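PDB 4C24: L-fuculose phosphate aldolase from Streptococcus pneumoniae, which belongs to the class II aldolase and adducin family and binds a zinc ion in its metal site. Local coordinates for residues 24-32 against 97-105. Sequence-based numbering, arbitrary orientation.
With ZN (zinc ion), chain B; SO4 (sulfate ion), chain E; SO4 (sulfate ion), chain D.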
loop_
_atom_site.group_PDB
_atom_site.type_symbol
_atom_site.label_atom_id
_atom_site.label_comp_id
_atom_site.label_asym_id
_atom_site.label_seq_id
_atom_site.Cartn_x
_atom_site.Cartn_y
_atom_site.Cartn_z
ATOM N N ASP A 24 -5.443 -5.642 -6.254
ATOM C CA ASP A 24 -3.995 -5.419 -6.229
ATOM C C ASP A 24 -3.180 -6.622 -5.752
ATOM O O ASP A 24 -2.063 -6.471 -5.235
ATOM C CB ASP A 24 -3.615 -4.179 -5.412
ATOM C CG ASP A 24 -2.277 -3.595 -5.838
ATOM O OD1 ASP A 24 -1.920 -3.687 -7.039
ATOM O OD2 ASP A 24 -1.575 -3.042 -4.961
ATOM N N LEU A 25 -3.713 -7.815 -5.942
ATOM C CA LEU A 25 -2.888 -9.012 -5.722
ATOM C C LEU A 25 -1.778 -9.105 -6.765
ATOM O O LEU A 25 -0.650 -9.490 -6.453
ATOM C CB LEU A 25 -3.735 -10.280 -5.729
ATOM C CG LEU A 25 -4.394 -10.602 -4.397
ATOM C CD1 LEU A 25 -5.478 -11.657 -4.611
ATOM C CD2 LEU A 25 -3.352 -11.068 -3.365
ATOM N N THR A 26 -2.090 -8.761 -8.013
ATOM C CA THR A 26 -1.080 -8.759 -9.071
ATOM C C THR A 26 -1.450 -7.729 -10.125
ATOM O O THR A 26 -2.585 -7.270 -10.158
ATOM C CB THR A 26 -0.888 -10.174 -9.677
ATOM O OG1 THR A 26 0.089 -10.133 -10.726
ATOM C CG2 THR A 26 -2.186 -10.709 -10.234
ATOM N N LYS A 27 -0.486 -7.352 -10.959
ATOM C CA LYS A 27 -0.768 -6.532 -12.135
ATOM C C LYS A 27 -1.288 -7.388 -13.302
ATOM O O LYS A 27 -1.825 -6.862 -14.280
ATOM C CB LYS A 27 0.480 -5.753 -12.554
ATOM N N GLY A 28 -1.127 -8.707 -13.185
ATOM C CA GLY A 28 -1.542 -9.652 -14.221
ATOM C C GLY A 28 -0.432 -10.316 -15.017
ATOM O O GLY A 28 -0.610 -11.419 -15.545
ATOM N N THR A 29 0.715 -9.654 -15.116
ATOM C CA THR A 29 1.794 -10.163 -15.958
ATOM C C THR A 29 2.278 -11.505 -15.425
ATOM O O THR A 29 2.505 -11.662 -14.217
ATOM C CB THR A 29 2.981 -9.176 -16.066
ATOM O OG1 THR A 29 3.715 -9.156 -14.834
ATOM C CG2 THR A 29 2.488 -7.760 -16.414
ATOM N N GLY A 30 2.386 -12.476 -16.328
ATOM C CA GLY A 30 2.812 -13.825 -15.983
ATOM C C GLY A 30 1.796 -14.616 -15.178
ATOM O O GLY A 30 2.071 -15.759 -14.821
ATOM N N GLY A 31 0.632 -14.010 -14.901
ATOM C CA GLY A 31 -0.440 -14.643 -14.125
ATOM C C GLY A 31 -1.440 -15.323 -15.036
ATOM O O GLY A 31 -1.557 -14.974 -16.209
ATOM N N ASN A 32 -2.141 -16.314 -14.512
ATOM C CA ASN A 32 -3.063 -17.099 -15.370
ATOM C C ASN A 32 -4.077 -17.832 -14.523
ATOM O O ASN A 32 -3.859 -18.099 -13.350
ATOM C CB ASN A 32 -2.340 -18.043 -16.365
ATOM C CG ASN A 32 -0.956 -18.439 -15.888
ATOM O OD1 ASN A 32 -0.825 -19.359 -15.090
ATOM N ND2 ASN A 32 0.073 -17.741 -16.371
ATOM N N ILE A 97 -5.293 -20.833 -9.932
ATOM C CA ILE A 97 -4.832 -19.502 -10.205
ATOM C C ILE A 97 -3.350 -19.449 -9.977
ATOM O O ILE A 97 -2.867 -19.957 -8.934
ATOM C CB ILE A 97 -5.528 -18.460 -9.305
ATOM C CG1 ILE A 97 -7.054 -18.451 -9.596
ATOM C CG2 ILE A 97 -4.896 -17.086 -9.504
ATOM C CD1 ILE A 97 -7.839 -17.520 -8.694
ATOM N N HIS A 98 -2.634 -18.886 -10.946
ATOM C CA HIS A 98 -1.203 -18.574 -10.783
ATOM C C HIS A 98 -1.041 -17.064 -10.801
ATOM O O HIS A 98 -1.607 -16.347 -11.663
ATOM C CB HIS A 98 -0.389 -19.237 -11.881
ATOM C CG HIS A 98 1.001 -18.685 -12.043
ATOM N ND1 HIS A 98 1.969 -18.817 -11.069
ATOM C CD2 HIS A 98 1.581 -18.004 -13.062
ATOM C CE1 HIS A 98 3.080 -18.233 -11.481
ATOM N NE2 HIS A 98 2.886 -17.750 -12.699
ATOM N N ALA A 99 -0.279 -16.546 -9.842
ATOM C CA ALA A 99 -0.093 -15.130 -9.730
ATOM C C ALA A 99 1.309 -14.795 -9.283
ATOM O O ALA A 99 1.945 -15.631 -8.649
ATOM C CB ALA A 99 -1.104 -14.537 -8.761
ATOM N N HIS A 100 1.784 -13.614 -9.632
ATOM C CA HIS A 100 3.042 -13.078 -9.088
ATOM C C HIS A 100 2.621 -12.059 -8.054
ATOM O O HIS A 100 2.401 -10.883 -8.368
ATOM C CB HIS A 100 3.880 -12.431 -10.182
ATOM C CG HIS A 100 4.219 -13.351 -11.323
ATOM N ND1 HIS A 100 5.157 -13.031 -12.272
ATOM C CD2 HIS A 100 3.745 -14.578 -11.657
ATOM C CE1 HIS A 100 5.210 -14.005 -13.177
ATOM N NE2 HIS A 100 4.388 -14.971 -12.800
ATOM N N THR A 101 2.390 -12.529 -6.834
ATOM C CA THR A 101 1.970 -11.633 -5.775
ATOM C C THR A 101 3.187 -10.978 -5.098
ATOM O O THR A 101 4.308 -10.997 -5.651
ATOM C CB THR A 101 1.039 -12.347 -4.788
ATOM O OG1 THR A 101 1.794 -13.353 -4.099
ATOM C CG2 THR A 101 -0.183 -12.960 -5.508
ATOM N N THR A 102 2.979 -10.343 -3.960
ATOM C CA THR A 102 4.130 -9.689 -3.326
ATOM C C THR A 102 4.894 -10.582 -2.345
ATOM O O THR A 102 5.970 -11.101 -2.705
ATOM C CB THR A 102 3.740 -8.367 -2.675
ATOM O OG1 THR A 102 3.087 -7.574 -3.667
ATOM C CG2 THR A 102 4.983 -7.632 -2.149
ATOM N N TYR A 103 4.362 -10.761 -1.141
ATOM C CA TYR A 103 5.154 -11.460 -0.105
ATOM C C TYR A 103 5.291 -12.938 -0.347
ATOM O O TYR A 103 6.307 -13.542 0.071
ATOM C CB TYR A 103 4.647 -11.126 1.294
ATOM C CG TYR A 103 4.957 -9.712 1.674
ATOM C CD1 TYR A 103 4.105 -8.663 1.323
ATOM C CD2 TYR A 103 6.133 -9.388 2.355
ATOM C CE1 TYR A 103 4.394 -7.356 1.665
ATOM C CE2 TYR A 103 6.431 -8.089 2.713
ATOM C CZ TYR A 103 5.566 -7.057 2.348
ATOM O OH TYR A 103 5.851 -5.757 2.703
ATOM N N ALA A 104 4.311 -13.571 -0.967
ATOM C CA ALA A 104 4.446 -14.956 -1.367
ATOM C C ALA A 104 5.623 -15.098 -2.329
ATOM O O ALA A 104 6.380 -16.056 -2.236
ATOM C CB ALA A 104 3.141 -15.484 -1.939
ATOM N N THR A 105 5.813 -14.130 -3.211
ATOM C CA THR A 105 6.907 -14.176 -4.167
ATOM C C THR A 105 8.222 -13.857 -3.472
ATOM O O THR A 105 9.231 -14.446 -3.836
ATOM C CB THR A 105 6.638 -13.230 -5.330
ATOM O OG1 THR A 105 5.438 -13.670 -5.959
ATOM C CG2 THR A 105 7.772 -13.255 -6.347
HETATM ZN ZN ZN B . 4.236 -16.727 -13.735
HETATM S S SO4 E . 1.000 -15.901 -19.570
HETATM O O1 SO4 E . 1.491 -16.611 -20.770
HETATM O O2 SO4 E . 2.073 -15.969 -18.573
HETATM O O3 SO4 E . 0.735 -14.525 -20.036
HETATM O O4 SO4 E . -0.208 -16.549 -19.013
HETATM S S SO4 D . 1.705 -4.979 -0.589
HETATM O O1 SO4 D . 1.822 -5.696 -1.872
HETATM O O2 SO4 D . 0.654 -3.950 -0.771
HETATM O O3 SO4 D . 1.284 -5.970 0.415
HETATM O O4 SO4 D . 3.005 -4.369 -0.235
HETATM O O HOH W 1 0.435 -9.144 -3.961
HETATM O O HOH W 2 0.652 -12.370 -11.953
HETATM O O HOH W 3 2.307 -8.901 -10.143
HETATM O O HOH W 4 4.501 -17.226 -15.746
#
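Thr-26 OG1 is gripped from three directions, and two of its partners are waters that lead across to His-100. It accepts a nearly straight bond from Gly-28 N (3.1 Å, N-H...O 170°), closing an ST turn; chi1 of 179° holds the hydroxyl trans to the backbone N and directs it toward the backbone of His-100. Water 2 lies 2.6 Å from Thr-26 OG1, takes the amide hydrogen of His-100 and donates to Thr-29 O, while water 3 links the same hydroxyl to His-100 O. Further along, water 1 joins Leu-25 O to Thr-102 N, and Thr-101 CA adds a CH...O contact to Leu-25 O. Direct pairing follows at Asn-32 and His-98, an antiparallel hydrogen-bonded pair: His-98 N reaches Asn-32 O at 2.8 Å (174°), and Asn-32 N returns to His-98 O at 2.9 Å. The loop between helix 7-22 and strand 32-37 thus meets the end of strand 95-99 in the central sheet, at the zinc site of this class II aldolase family member.

The zinc ion sits 2.0 Å from His-98 NE2 and equally far from His-100 NE2, with water 4 and His-160 as further ligands. Gly-30 O makes a longer contact with zinc, at 2.6 Å, and accepts a hydrogen bond from zinc-bound water 4 (3.0 Å). In the second shell, Thr-29 O stands 3.5 Å above one face of the His-100 ring, offset toward its rim, and Ile-162 O accepts from His-98 ND1, fixing that ring's rotation. Asn-32 OD1 lies against His-98 CB and accepts a hydrogen bond from His-83 NE2, whereas Asn-32 ND2 donates to a sulfate. The chemistry implies that Gly-30 O belongs to the metal site itself and probably helps to orient the zinc-bound water.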